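Local coordinates for protein ancestral D-type dye decolorizing peroxidase (Geotrichum candidum, PDB 7ANV) that probably uses a bound haem and hydrogen peroxide to oxidise dyes and other substrates, as expected of a D-type dye-decolorizing peroxidase, at residues P240-D245 / K483-A488; P378-K381 / K385-H388; D332-C337 / N452-E457; Y23-I28 / P133-K138. All coordinates share one frame; numbering follows the deposited sequence.

Interaction 1 (P240-D245 / K483-A488); sequences PSWAKD and KDTFAA
Trp242 and Phe486 form an offset edge-to-face pair, the edge of the phenyl ring directed toward the indole face. Their planes stand at 82°, and the centroid of the six-membered indole ring lies 5.8 Å from that of Phe486. The touch is at the benzo side of the indole, where Trp242 CE3 comes 4.0 Å from Phe486 CE1. Trp242 suits the place by its broad apolar surface, on which Phe475 of strand 466-476 also packs.

Van der Waals packing makes up the rest. Thr485 crosses the indole at about a right angle; its CG2 lies 3.9 Å from Trp242 CG, while OG1 comes 3.5 Å from Trp242 CB. Because Thr485 CG2 is anti to the backbone N, the methyl rather than the hydroxyl is presented to the ring. On the opposite side of the indole, Pro240 CB sits 3.3 Å from the ring plane, so the loop braces its own tryptophan.

The loop leads into strand 247-256, and helix 479-486 follows the neighbouring strand 466-476 of the same antiparallel sheet. From the N-terminal half, Leu89 of helix 86-92 touches both rings, and Arg35 of helix 31-41 bonds to the carbonyl oxygens of Thr485 and Phe486. With ring and van der Waals contacts between the two segments, the chemistry implies that shape and dispersion, rather than charge or polar bonding, fit the C-terminal helix to the loop.

Interaction 2 (P378-K381 / K385-H388); sequences PEEK and KTKH. With SO4 (sulfate ion), chain G; SO4 (sulfate ion), chain D.
Glu380 folds its carboxylate over to the successive backbone N-H groups of Lys387 and His388, in a helix-to-strand connection: the helix 378-383 ends and the chain loops round toward strand 391-398. With CG beside the backbone N (chi1 -77°) and the chain extended beyond it, the carboxylate spans the bend. Lys387 N meets OE2 of Glu380 at 2.7 Å on the anti side, close to the carboxylate plane. His388 N reaches the same OE2 at 2.9 Å from above that plane. A glutamate suits the place, having both the reach and the charge; its other oxygen, OE1, takes a salt bridge from Arg390 and the N-H of Thr377.

The His388 ring stands nearly upright to the carboxylate, the planes 83° apart, with its CD2 edge set against OE1. ND1 and NE2 each donate to a different sulfate, ND1 at 2.6 Å to O3 of the one and NE2 at 2.8 Å to O3 of the other, which makes a charged imidazolium likely. Both ions probably come from the crystallisation liquor.

Farther out, Glu379 and Lys387 pass at a slant. Lys387 bends at its third torsion, chi3 78°, and brings NZ near Glu379 CG. A water joins their charged ends, donating to Glu379 OE2 at 2.7 Å and accepting from Lys387 NZ at 2.9 Å. The last turn of the helix is also joined to the loop by a hydrogen bond from Lys385 N to Glu380 O, 3.1 Å.

Interaction 3 (D332-C337 / N452-E457); sequences DSQTRC and NNQANE. With SO4 (sulfate ion), chain I.
Asp332 to Thr335, in the loop between helices 309-312 and 342-346, form a type I beta turn, and a second one, Asn453 to Asn456 between strands 445-446 and 458-459, aims Gln454 at it from its second position. Gln454 carries the contact. Its CG lies beside the backbone N (chi1 -70°) and the chain runs on in an extended shape that carries the amide to the peptides of the facing turn. There its two ends do opposite work: OE1 accepts from Gln334 N at 2.9 Å, and NE2 donates to Asp332 O at 3.2 Å. Asp332 O lies in the amide plane of Gln454, but in both bonds the donor stands well above the plane of the acceptor carbonyl. NE2 gives a further bond to Pro451 O.

The side chain of Gln334 crosses that of Gln454 at a slant with the amide planes 84° apart; its CB packs 3.3 Å from Gln454 OE1. A water joins the two amides, accepting from Gln334 NE2 and donating to Gln454 OE1 at 2.8 Å. Gln334 OE1 is taken by Phe339 N. A leucine in place of Gln454 would probably leave Gln334 N without its acceptor and the bridging water with one mate fewer.

On the second turn, Ala455 N holds a sulfate, probably from the crystallisation liquor, by O3 at 2.9 Å. An amide that donates and accepts at once serves here as a peptide would, joining two irregular loops without adding charge.

Interaction 4 (Y23-I28 / P133-K138); sequences YFFFKI and PAFKEK
Phe135 drives the edge of its ring into the face of Phe25. From CB, which starts out across the line between helix and strand, CG is placed beside the backbone N (chi1 -76°), and this turn swings the ring toward the sheet. Beyond CG, the CE1 corner stands over the rim of the Phe25 ring, 4.2 Å from Phe25 CZ. The far corner, CZ, comes closest, 4.0 Å from Phe25 CZ and 4.1 Å from Phe25 CE2. The planes stand at 80°, with the centroids of the Phe25 and Phe135 rings 5.3 Å apart, a T-shaped pair.

Phe25 belongs to strand 20-28, a central strand of the antiparallel sheet ordered 2-3-1-4 that marks the ferredoxin-like halves of dye-decolorizing peroxidases, and the short helix 133-137 packs on this sheet. Phenylalanine suits both positions, being apolar and flat enough to fill a buried seam. A serine at Phe25 would probably open a gap beneath the Phe135 edge and take from Phe251 of the other sheet one of its two edge-to-face neighbours. Leu178 of the adjoining strand 174-183 and Ile140 also touch Phe135, while Val143 packs against Phe25.

How the interactions relate
Along the chain, interaction 4 closes before the others open; interaction 2 is nested within the loop closed by interaction 3, and both lie within that closed by interaction 1. Interactions 1 and 4 are the nearest pair, centres 23 Å apart. Interaction 4 packs a helix on the first four-stranded sheet, whereas interaction 2 lies in the connection between strands 366-372 and 391-398 of the second. Interaction 1 joins the loop leading into strand 247-256 to the helix following strand 466-476, both strands of that second sheet. Interaction 3 links irregular loops, about 51 Å by centres from interaction 1. Interactions 1 to 3 thus lie toward the outside, while interaction 4 is buried; none touches another.

Interaction 1 (P240-D245 / K483-A488)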
loop_
_atom_site.group_PDB
_atom_site.type_symbol
_atom_site.label_atom_id
_atom_site.label_comp_id
_atom_site.label_asym_id
_atom_site.label_seq_id
_atom_site.Cartn_x
_atom_site.Cartn_y
_atom_site.Cartn_z
ATOM N N PRO A 240 -23.913 7.378 -5.238
ATOM C CA PRO A 240 -24.470 8.585 -4.628
ATOM C C PRO A 240 -23.669 9.770 -5.189
ATOM O O PRO A 240 -22.458 9.641 -5.459
ATOM C CB PRO A 240 -24.325 8.373 -3.123
ATOM C CG PRO A 240 -23.486 7.097 -2.949
ATOM C CD PRO A 240 -23.109 6.567 -4.316
ATOM N N SER A 241 -24.310 10.925 -5.309
ATOM C CA SER A 241 -23.651 12.143 -5.841
ATOM C C SER A 241 -22.503 12.507 -4.889
ATOM O O SER A 241 -21.474 12.967 -5.410
ATOM C CB SER A 241 -24.622 13.283 -6.000
ATOM O OG SER A 241 -25.267 13.532 -4.769
ATOM N N TRP A 242 -22.654 12.234 -3.595
ATOM C CA TRP A 242 -21.631 12.588 -2.567
ATOM C C TRP A 242 -20.379 11.698 -2.718
ATOM O O TRP A 242 -19.384 11.948 -1.981
ATOM C CB TRP A 242 -22.159 12.556 -1.129
ATOM C CG TRP A 242 -22.793 11.281 -0.679
ATOM C CD1 TRP A 242 -24.138 11.068 -0.595
ATOM C CD2 TRP A 242 -22.166 10.095 -0.154
ATOM N NE1 TRP A 242 -24.387 9.797 -0.156
ATOM C CE2 TRP A 242 -23.198 9.188 0.145
ATOM C CE3 TRP A 242 -20.837 9.692 0.052
ATOM C CZ2 TRP A 242 -22.965 7.899 0.617
ATOM C CZ3 TRP A 242 -20.605 8.420 0.529
ATOM C CH2 TRP A 242 -21.655 7.544 0.834
ATOM N N ALA A 243 -20.404 10.669 -3.554
ATOM C CA ALA A 243 -19.230 9.761 -3.698
ATOM C C ALA A 243 -18.355 10.209 -4.860
ATOM O O ALA A 243 -17.179 9.800 -4.917
ATOM C CB ALA A 243 -19.669 8.328 -3.847
ATOM N N LYS A 244 -18.843 11.054 -5.753
ATOM C CA LYS A 244 -18.013 11.515 -6.881
ATOM C C LYS A 244 -16.736 12.175 -6.375
ATOM O O LYS A 244 -16.801 13.013 -5.453
ATOM C CB LYS A 244 -18.731 12.496 -7.819
ATOM C CG LYS A 244 -17.902 12.883 -9.031
ATOM C CD LYS A 244 -18.790 13.275 -10.187
ATOM C CE LYS A 244 -18.038 13.493 -11.485
ATOM N NZ LYS A 244 -18.881 14.294 -12.407
ATOM N N ASP A 245 -15.623 11.764 -6.970
ATOM C CA ASP A 245 -14.277 12.345 -6.762
ATOM C C ASP A 245 -13.749 11.946 -5.384
ATOM O O ASP A 245 -12.788 12.534 -4.977
ATOM C CB ASP A 245 -14.243 13.859 -7.015
ATOM C CG ASP A 245 -14.118 14.240 -8.496
ATOM O OD1 ASP A 245 -13.775 13.361 -9.319
ATOM O OD2 ASP A 245 -14.370 15.408 -8.792
ATOM N N LYS A 483 -18.488 19.324 2.356
ATOM C CA LYS A 483 -19.223 20.592 2.599
ATOM C C LYS A 483 -20.731 20.357 2.558
ATOM O O LYS A 483 -21.439 20.902 3.440
ATOM C CB LYS A 483 -18.874 21.631 1.538
ATOM C CG LYS A 483 -17.530 22.297 1.723
ATOM C CD LYS A 483 -17.139 23.207 0.575
ATOM C CE LYS A 483 -15.865 23.969 0.851
ATOM N NZ LYS A 483 -15.539 24.900 -0.251
ATOM N N ASP A 484 -21.212 19.651 1.535
ATOM C CA ASP A 484 -22.648 19.648 1.152
ATOM C C ASP A 484 -23.339 18.426 1.737
ATOM O O ASP A 484 -24.535 18.505 1.941
ATOM C CB ASP A 484 -22.826 19.790 -0.365
ATOM C CG ASP A 484 -22.188 21.072 -0.873
ATOM O OD1 ASP A 484 -22.063 22.024 -0.079
ATOM O OD2 ASP A 484 -21.751 21.092 -2.051
ATOM N N THR A 485 -22.628 17.366 2.110
ATOM C CA THR A 485 -23.289 16.150 2.642
ATOM C C THR A 485 -22.845 15.831 4.078
ATOM O O THR A 485 -23.722 15.460 4.893
ATOM C CB THR A 485 -23.034 14.961 1.718
ATOM O OG1 THR A 485 -23.644 15.301 0.458
ATOM C CG2 THR A 485 -23.558 13.678 2.308
ATOM N N PHE A 486 -21.541 15.828 4.369
ATOM C CA PHE A 486 -21.025 15.344 5.670
ATOM C C PHE A 486 -21.200 16.428 6.742
ATOM O O PHE A 486 -21.636 16.083 7.855
ATOM C CB PHE A 486 -19.575 14.882 5.554
ATOM C CG PHE A 486 -19.423 13.587 4.834
ATOM C CD1 PHE A 486 -19.644 13.495 3.461
ATOM C CD2 PHE A 486 -19.038 12.449 5.519
ATOM C CE1 PHE A 486 -19.502 12.288 2.800
ATOM C CE2 PHE A 486 -18.904 11.246 4.848
ATOM C CZ PHE A 486 -19.155 11.161 3.500
ATOM N N ALA A 487 -20.844 17.670 6.421
ATOM C CA ALA A 487 -20.857 18.809 7.354
ATOM C C ALA A 487 -22.288 19.321 7.512
ATOM O O ALA A 487 -23.129 19.066 6.647
ATOM C CB ALA A 487 -19.941 19.902 6.858
ATOM N N ALA A 488 -22.533 20.013 8.607
ATOM C CA ALA A 488 -23.829 20.632 8.974
ATOM C C ALA A 488 -23.579 22.087 9.386
ATOM O O ALA A 488 -22.443 22.472 9.749
ATOM C CB ALA A 488 -24.452 19.859 10.111
ATOM O OXT ALA A 488 -24.524 22.890 9.361
#

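Interaction 2 (P378-K381 / K385-H388)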
loop_
_atom_site.group_PDB
_atom_site.type_symbol
_atom_site.label_atom_id
_atom_site.label_comp_id
_atom_site.label_asym_id
_atom_site.label_seq_id
_atom_site.Cartn_x
_atom_site.Cartn_y
_atom_site.Cartn_z
ATOM N N PRO A 378 21.339 -3.030 17.372
ATOM C CA PRO A 378 22.433 -3.998 17.351
ATOM C C PRO A 378 21.993 -5.367 17.913
ATOM O O PRO A 378 22.320 -6.386 17.293
ATOM C CB PRO A 378 23.519 -3.304 18.170
ATOM C CG PRO A 378 23.266 -1.837 17.930
ATOM C CD PRO A 378 21.750 -1.708 17.864
ATOM N N GLU A 379 21.263 -5.397 19.037
ATOM C CA GLU A 379 20.879 -6.700 19.646
ATOM C C GLU A 379 19.990 -7.496 18.695
ATOM O O GLU A 379 20.206 -8.716 18.572
ATOM C CB GLU A 379 20.165 -6.588 20.990
ATOM C CG GLU A 379 19.877 -7.966 21.603
ATOM C CD GLU A 379 21.048 -8.928 21.834
ATOM O OE1 GLU A 379 22.240 -8.485 21.896
ATOM O OE2 GLU A 379 20.771 -10.158 21.978
ATOM N N GLU A 380 18.996 -6.848 18.088
ATOM C CA GLU A 380 18.094 -7.525 17.124
ATOM C C GLU A 380 18.946 -8.069 15.979
ATOM O O GLU A 380 18.714 -9.228 15.547
ATOM C CB GLU A 380 17.040 -6.558 16.578
ATOM C CG GLU A 380 15.925 -6.277 17.559
ATOM C CD GLU A 380 14.932 -5.240 17.060
ATOM O OE1 GLU A 380 15.345 -4.079 16.769
ATOM O OE2 GLU A 380 13.753 -5.587 16.975
ATOM N N LYS A 381 19.841 -7.228 15.459
ATOM C CA LYS A 381 20.653 -7.579 14.268
ATOM C C LYS A 381 21.508 -8.803 14.610
ATOM O O LYS A 381 21.493 -9.777 13.837
ATOM C CB LYS A 381 21.513 -6.384 13.859
ATOM C CG LYS A 381 22.381 -6.618 12.634
ATOM C CD LYS A 381 23.306 -5.470 12.316
ATOM C CE LYS A 381 24.126 -5.823 11.087
ATOM N NZ LYS A 381 25.225 -4.863 10.836
ATOM N N LYS A 385 16.798 -11.666 15.811
ATOM C CA LYS A 385 15.423 -11.816 16.320
ATOM C C LYS A 385 14.816 -10.425 16.536
ATOM O O LYS A 385 15.511 -9.569 17.139
ATOM C CB LYS A 385 15.431 -12.645 17.610
ATOM C CG LYS A 385 14.049 -12.780 18.232
ATOM C CD LYS A 385 13.979 -13.567 19.538
ATOM C CE LYS A 385 12.595 -13.478 20.157
ATOM N NZ LYS A 385 12.400 -14.494 21.222
ATOM N N THR A 386 13.573 -10.235 16.085
ATOM C CA THR A 386 12.767 -9.012 16.294
ATOM C C THR A 386 12.455 -8.862 17.791
ATOM O O THR A 386 11.939 -9.846 18.406
ATOM C CB THR A 386 11.469 -9.038 15.490
ATOM O OG1 THR A 386 11.888 -8.926 14.133
ATOM C CG2 THR A 386 10.520 -7.914 15.821
ATOM N N LYS A 387 12.749 -7.685 18.331
ATOM C CA LYS A 387 12.326 -7.270 19.690
ATOM C C LYS A 387 11.322 -6.114 19.619
ATOM O O LYS A 387 10.518 -5.995 20.539
ATOM C CB LYS A 387 13.575 -6.980 20.527
ATOM C CG LYS A 387 14.509 -8.171 20.682
ATOM C CD LYS A 387 15.773 -7.888 21.524
ATOM C CE LYS A 387 15.538 -7.872 23.022
ATOM N NZ LYS A 387 16.787 -8.237 23.743
ATOM N N HIS A 388 11.317 -5.296 18.565
ATOM C CA HIS A 388 10.567 -4.022 18.523
ATOM C C HIS A 388 9.557 -4.061 17.377
ATOM O O HIS A 388 9.849 -4.712 16.352
ATOM C CB HIS A 388 11.540 -2.851 18.422
ATOM C CG HIS A 388 12.462 -2.815 19.588
ATOM N ND1 HIS A 388 12.002 -2.545 20.848
ATOM C CD2 HIS A 388 13.777 -3.112 19.708
ATOM C CE1 HIS A 388 13.009 -2.650 21.707
ATOM N NE2 HIS A 388 14.106 -2.976 21.029
HETATM S S SO4 G . 17.266 -3.957 22.261
HETATM O O1 SO4 G . 16.861 -4.441 20.954
HETATM O O2 SO4 G . 18.392 -3.066 22.118
HETATM O O3 SO4 G . 16.170 -3.232 22.878
HETATM O O4 SO4 G . 17.615 -5.095 23.081
HETATM S S SO4 D . 8.548 -1.557 20.933
HETATM O O1 SO4 D . 9.165 -0.619 20.031
HETATM O O2 SO4 D . 7.764 -2.524 20.210
HETATM O O3 SO4 D . 9.565 -2.239 21.708
HETATM O O4 SO4 D . 7.669 -0.841 21.823
HETATM O O HOH W 1 18.179 -10.593 22.666
#

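Interaction 3 (D332-C337 / N452-E457)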
loop_
_atom_site.group_PDB
_atom_site.type_symbol
_atom_site.label_atom_id
_atom_site.label_comp_id
_atom_site.label_asym_id
_atom_site.label_seq_id
_atom_site.Cartn_x
_atom_site.Cartn_y
_atom_site.Cartn_z
ATOM N N ASP A 332 11.415 -21.834 -19.240
ATOM C CA ASP A 332 12.420 -21.119 -18.410
ATOM C C ASP A 332 12.151 -19.601 -18.386
ATOM O O ASP A 332 13.111 -18.803 -18.277
ATOM C CB ASP A 332 13.837 -21.451 -18.882
ATOM C CG ASP A 332 14.073 -22.931 -19.089
ATOM O OD1 ASP A 332 13.803 -23.709 -18.135
ATOM O OD2 ASP A 332 14.506 -23.307 -20.189
ATOM N N SER A 333 10.890 -19.168 -18.355
ATOM C CA SER A 333 10.578 -17.723 -18.447
ATOM C C SER A 333 10.818 -16.951 -17.134
ATOM O O SER A 333 10.536 -15.751 -17.139
ATOM C CB SER A 333 9.183 -17.473 -18.923
ATOM O OG SER A 333 8.277 -18.120 -18.065
ATOM N N GLN A 334 11.327 -17.579 -16.069
ATOM C CA GLN A 334 11.629 -16.871 -14.787
ATOM C C GLN A 334 13.120 -16.515 -14.734
ATOM O O GLN A 334 13.609 -16.142 -13.653
ATOM C CB GLN A 334 11.209 -17.742 -13.607
ATOM C CG GLN A 334 9.723 -18.045 -13.607
ATOM C CD GLN A 334 9.301 -18.706 -12.321
ATOM O OE1 GLN A 334 9.086 -18.044 -11.308
ATOM N NE2 GLN A 334 9.218 -20.033 -12.332
ATOM N N THR A 335 13.819 -16.496 -15.872
ATOM C CA THR A 335 15.268 -16.197 -15.889
ATOM C C THR A 335 15.537 -14.835 -15.241
ATOM O O THR A 335 16.490 -14.713 -14.432
ATOM C CB THR A 335 15.806 -16.227 -17.319
ATOM O OG1 THR A 335 15.662 -17.571 -17.792
ATOM C CG2 THR A 335 17.234 -15.736 -17.427
ATOM N N ARG A 336 14.748 -13.808 -15.577
ATOM C CA ARG A 336 15.058 -12.420 -15.140
ATOM C C ARG A 336 14.279 -12.059 -13.882
ATOM O O ARG A 336 14.826 -11.355 -13.041
ATOM C CB ARG A 336 14.763 -11.422 -16.259
ATOM C CG ARG A 336 15.449 -11.795 -17.563
ATOM C CD ARG A 336 15.095 -10.845 -18.696
ATOM N NE ARG A 336 15.725 -9.559 -18.492
ATOM C CZ ARG A 336 16.958 -9.257 -18.912
ATOM N NH1 ARG A 336 17.763 -10.161 -19.448
ATOM N NH2 ARG A 336 17.427 -8.042 -18.728
ATOM N N CYS A 337 13.033 -12.511 -13.757
ATOM C CA CYS A 337 12.199 -12.211 -12.573
ATOM C C CYS A 337 11.300 -13.395 -12.296
ATOM O O CYS A 337 10.523 -13.818 -13.155
ATOM C CB CYS A 337 11.345 -10.990 -12.848
ATOM S SG CYS A 337 10.413 -10.411 -11.420
ATOM N N ASN A 452 18.885 -20.618 -12.880
ATOM C CA ASN A 452 19.418 -21.754 -13.684
ATOM C C ASN A 452 18.768 -23.056 -13.235
ATOM O O ASN A 452 19.102 -24.114 -13.868
ATOM C CB ASN A 452 20.944 -21.804 -13.658
ATOM C CG ASN A 452 21.527 -20.531 -14.229
ATOM O OD1 ASN A 452 21.793 -19.581 -13.499
ATOM N ND2 ASN A 452 21.657 -20.480 -15.556
ATOM N N ASN A 453 17.870 -23.017 -12.231
ATOM C CA ASN A 453 17.134 -24.234 -11.783
ATOM C C ASN A 453 15.749 -23.807 -11.335
ATOM O O ASN A 453 15.448 -23.905 -10.175
ATOM C CB ASN A 453 17.823 -25.001 -10.660
ATOM C CG ASN A 453 19.181 -25.523 -11.067
ATOM O OD1 ASN A 453 19.277 -26.499 -11.814
ATOM N ND2 ASN A 453 20.230 -24.883 -10.579
ATOM N N GLN A 454 14.959 -23.312 -12.279
ATOM C CA GLN A 454 13.725 -22.568 -11.973
ATOM C C GLN A 454 12.664 -23.510 -11.399
ATOM O O GLN A 454 11.756 -23.001 -10.784
ATOM C CB GLN A 454 13.208 -21.862 -13.218
ATOM C CG GLN A 454 14.116 -20.706 -13.630
ATOM C CD GLN A 454 13.760 -20.130 -14.972
ATOM O OE1 GLN A 454 12.604 -20.145 -15.396
ATOM N NE2 GLN A 454 14.776 -19.649 -15.660
ATOM N N ALA A 455 12.728 -24.823 -11.621
ATOM C CA ALA A 455 11.735 -25.752 -11.028
ATOM C C ALA A 455 11.955 -25.943 -9.514
ATOM O O ALA A 455 10.988 -26.389 -8.838
ATOM C CB ALA A 455 11.738 -27.072 -11.735
ATOM N N ASN A 456 13.150 -25.669 -9.001
ATOM C CA ASN A 456 13.478 -25.864 -7.562
ATOM C C ASN A 456 12.629 -24.945 -6.674
ATOM O O ASN A 456 12.586 -23.700 -6.884
ATOM C CB ASN A 456 14.978 -25.727 -7.314
ATOM C CG ASN A 456 15.757 -26.886 -7.912
ATOM O OD1 ASN A 456 15.167 -27.908 -8.301
ATOM N ND2 ASN A 456 17.072 -26.734 -8.035
ATOM N N GLU A 457 11.985 -25.548 -5.678
ATOM C CA GLU A 457 11.084 -24.854 -4.732
ATOM C C GLU A 457 11.923 -24.337 -3.572
ATOM O O GLU A 457 12.813 -25.054 -3.064
ATOM C CB GLU A 457 10.047 -25.800 -4.126
ATOM C CG GLU A 457 9.026 -26.364 -5.098
ATOM C CD GLU A 457 8.085 -25.327 -5.646
ATOM O OE1 GLU A 457 8.042 -24.243 -5.054
ATOM O OE2 GLU A 457 7.432 -25.576 -6.683
HETATM S S SO4 I . 15.051 -26.851 -14.065
HETATM O O1 SO4 I . 15.212 -28.287 -14.073
HETATM O O2 SO4 I . 16.197 -26.236 -14.718
HETATM O O3 SO4 I . 14.955 -26.396 -12.693
HETATM O O4 SO4 I . 13.845 -26.497 -14.770
HETATM O O HOH W 2 10.078 -21.317 -14.858
#

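Interaction 4 (Y23-I28 / P133-K138)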
loop_
_atom_site.group_PDB
_atom_site.type_symbol
_atom_site.label_atom_id
_atom_site.label_comp_id
_atom_site.label_asym_id
_atom_site.label_seq_id
_atom_site.Cartn_x
_atom_site.Cartn_y
_atom_site.Cartn_z
ATOM N N TYR A 23 -1.749 8.689 11.864
ATOM C CA TYR A 23 -3.125 8.245 11.590
ATOM C C TYR A 23 -3.882 8.289 12.905
ATOM O O TYR A 23 -3.506 7.564 13.825
ATOM C CB TYR A 23 -3.047 6.850 10.981
ATOM C CG TYR A 23 -2.424 6.856 9.627
ATOM C CD1 TYR A 23 -1.057 6.739 9.485
ATOM C CD2 TYR A 23 -3.200 6.937 8.494
ATOM C CE1 TYR A 23 -0.455 6.761 8.241
ATOM C CE2 TYR A 23 -2.616 6.944 7.244
ATOM C CZ TYR A 23 -1.250 6.837 7.120
ATOM O OH TYR A 23 -0.646 6.838 5.900
ATOM N N PHE A 24 -4.917 9.120 12.961
ATOM C CA PHE A 24 -5.790 9.301 14.149
ATOM C C PHE A 24 -7.127 8.623 13.853
ATOM O O PHE A 24 -7.964 9.166 13.073
ATOM C CB PHE A 24 -5.887 10.798 14.440
ATOM C CG PHE A 24 -6.691 11.147 15.646
ATOM C CD1 PHE A 24 -8.068 11.231 15.575
ATOM C CD2 PHE A 24 -6.060 11.482 16.824
ATOM C CE1 PHE A 24 -8.792 11.634 16.697
ATOM C CE2 PHE A 24 -6.789 11.874 17.936
ATOM C CZ PHE A 24 -8.154 11.932 17.863
ATOM N N PHE A 25 -7.312 7.429 14.421
ATOM C CA PHE A 25 -8.524 6.613 14.172
ATOM C C PHE A 25 -9.523 7.001 15.255
ATOM O O PHE A 25 -9.185 7.047 16.458
ATOM C CB PHE A 25 -8.224 5.119 14.231
ATOM C CG PHE A 25 -7.265 4.671 13.169
ATOM C CD1 PHE A 25 -7.737 4.329 11.906
ATOM C CD2 PHE A 25 -5.913 4.572 13.418
ATOM C CE1 PHE A 25 -6.862 3.897 10.932
ATOM C CE2 PHE A 25 -5.038 4.162 12.427
ATOM C CZ PHE A 25 -5.512 3.790 11.197
ATOM N N PHE A 26 -10.731 7.344 14.855
ATOM C CA PHE A 26 -11.698 7.908 15.815
ATOM C C PHE A 26 -13.048 7.231 15.695
ATOM O O PHE A 26 -13.391 6.633 14.674
ATOM C CB PHE A 26 -11.840 9.422 15.632
ATOM C CG PHE A 26 -12.406 9.822 14.292
ATOM C CD1 PHE A 26 -13.776 9.969 14.110
ATOM C CD2 PHE A 26 -11.561 10.093 13.228
ATOM C CE1 PHE A 26 -14.295 10.344 12.880
ATOM C CE2 PHE A 26 -12.083 10.447 11.996
ATOM C CZ PHE A 26 -13.439 10.583 11.824
ATOM N N LYS A 27 -13.765 7.310 16.810
ATOM C CA LYS A 27 -15.191 6.968 16.920
ATOM C C LYS A 27 -15.932 8.285 17.080
ATOM O O LYS A 27 -15.473 9.152 17.865
ATOM C CB LYS A 27 -15.386 6.027 18.108
ATOM C CG LYS A 27 -16.814 5.603 18.372
ATOM C CD LYS A 27 -16.915 4.700 19.594
ATOM C CE LYS A 27 -18.285 4.087 19.793
ATOM N NZ LYS A 27 -18.500 3.791 21.230
ATOM N N ILE A 28 -17.033 8.437 16.354
ATOM C CA ILE A 28 -17.964 9.582 16.498
ATOM C C ILE A 28 -18.869 9.287 17.693
ATOM O O ILE A 28 -19.626 8.287 17.645
ATOM C CB ILE A 28 -18.750 9.838 15.210
ATOM C CG1 ILE A 28 -17.807 10.182 14.048
ATOM C CG2 ILE A 28 -19.837 10.885 15.452
ATOM C CD1 ILE A 28 -18.427 10.105 12.676
ATOM N N PRO A 133 -5.799 -5.093 19.369
ATOM C CA PRO A 133 -7.140 -4.916 19.938
ATOM C C PRO A 133 -7.978 -3.792 19.305
ATOM O O PRO A 133 -9.131 -4.008 19.055
ATOM C CB PRO A 133 -6.862 -4.597 21.413
ATOM C CG PRO A 133 -5.558 -5.306 21.694
ATOM C CD PRO A 133 -4.766 -5.228 20.402
ATOM N N ALA A 134 -7.374 -2.634 19.010
ATOM C CA ALA A 134 -8.091 -1.438 18.511
ATOM C C ALA A 134 -8.777 -1.756 17.180
ATOM O O ALA A 134 -9.860 -1.252 16.949
ATOM C CB ALA A 134 -7.144 -0.260 18.402
ATOM N N PHE A 135 -8.177 -2.601 16.335
ATOM C CA PHE A 135 -8.702 -2.926 14.987
ATOM C C PHE A 135 -9.735 -4.062 15.049
ATOM O O PHE A 135 -10.566 -4.245 14.117
ATOM C CB PHE A 135 -7.521 -3.289 14.095
ATOM C CG PHE A 135 -6.732 -2.095 13.634
ATOM C CD1 PHE A 135 -7.369 -1.088 12.935
ATOM C CD2 PHE A 135 -5.376 -1.989 13.872
ATOM C CE1 PHE A 135 -6.657 0.003 12.471
ATOM C CE2 PHE A 135 -4.668 -0.889 13.412
ATOM C CZ PHE A 135 -5.311 0.093 12.707
ATOM N N LYS A 136 -9.659 -4.817 16.142
ATOM C CA LYS A 136 -10.328 -6.126 16.310
ATOM C C LYS A 136 -11.570 -5.851 17.148
ATOM O O LYS A 136 -12.666 -6.258 16.734
ATOM C CB LYS A 136 -9.325 -7.107 16.933
ATOM C CG LYS A 136 -9.778 -8.552 17.042
ATOM C CD LYS A 136 -9.130 -9.313 18.181
ATOM C CE LYS A 136 -7.670 -9.608 17.923
ATOM N NZ LYS A 136 -7.310 -10.991 18.316
ATOM N N GLU A 137 -11.399 -5.110 18.245
ATOM C CA GLU A 137 -12.409 -4.947 19.326
ATOM C C GLU A 137 -13.338 -3.767 19.029
ATOM O O GLU A 137 -14.510 -3.834 19.424
ATOM C CB GLU A 137 -11.744 -4.704 20.688
ATOM C CG GLU A 137 -10.764 -5.787 21.116
ATOM C CD GLU A 137 -11.320 -7.196 21.192
ATOM O OE1 GLU A 137 -12.542 -7.355 21.442
ATOM O OE2 GLU A 137 -10.526 -8.139 20.997
ATOM N N LYS A 138 -12.846 -2.738 18.345
ATOM C CA LYS A 138 -13.355 -1.361 18.554
ATOM C C LYS A 138 -14.055 -0.821 17.298
ATOM O O LYS A 138 -13.756 -1.313 16.191
ATOM C CB LYS A 138 -12.187 -0.523 19.081
ATOM C CG LYS A 138 -11.675 -0.986 20.446
ATOM C CD LYS A 138 -11.264 0.128 21.398
ATOM C CE LYS A 138 -9.767 0.377 21.414
ATOM N NZ LYS A 138 -9.439 1.762 21.838
#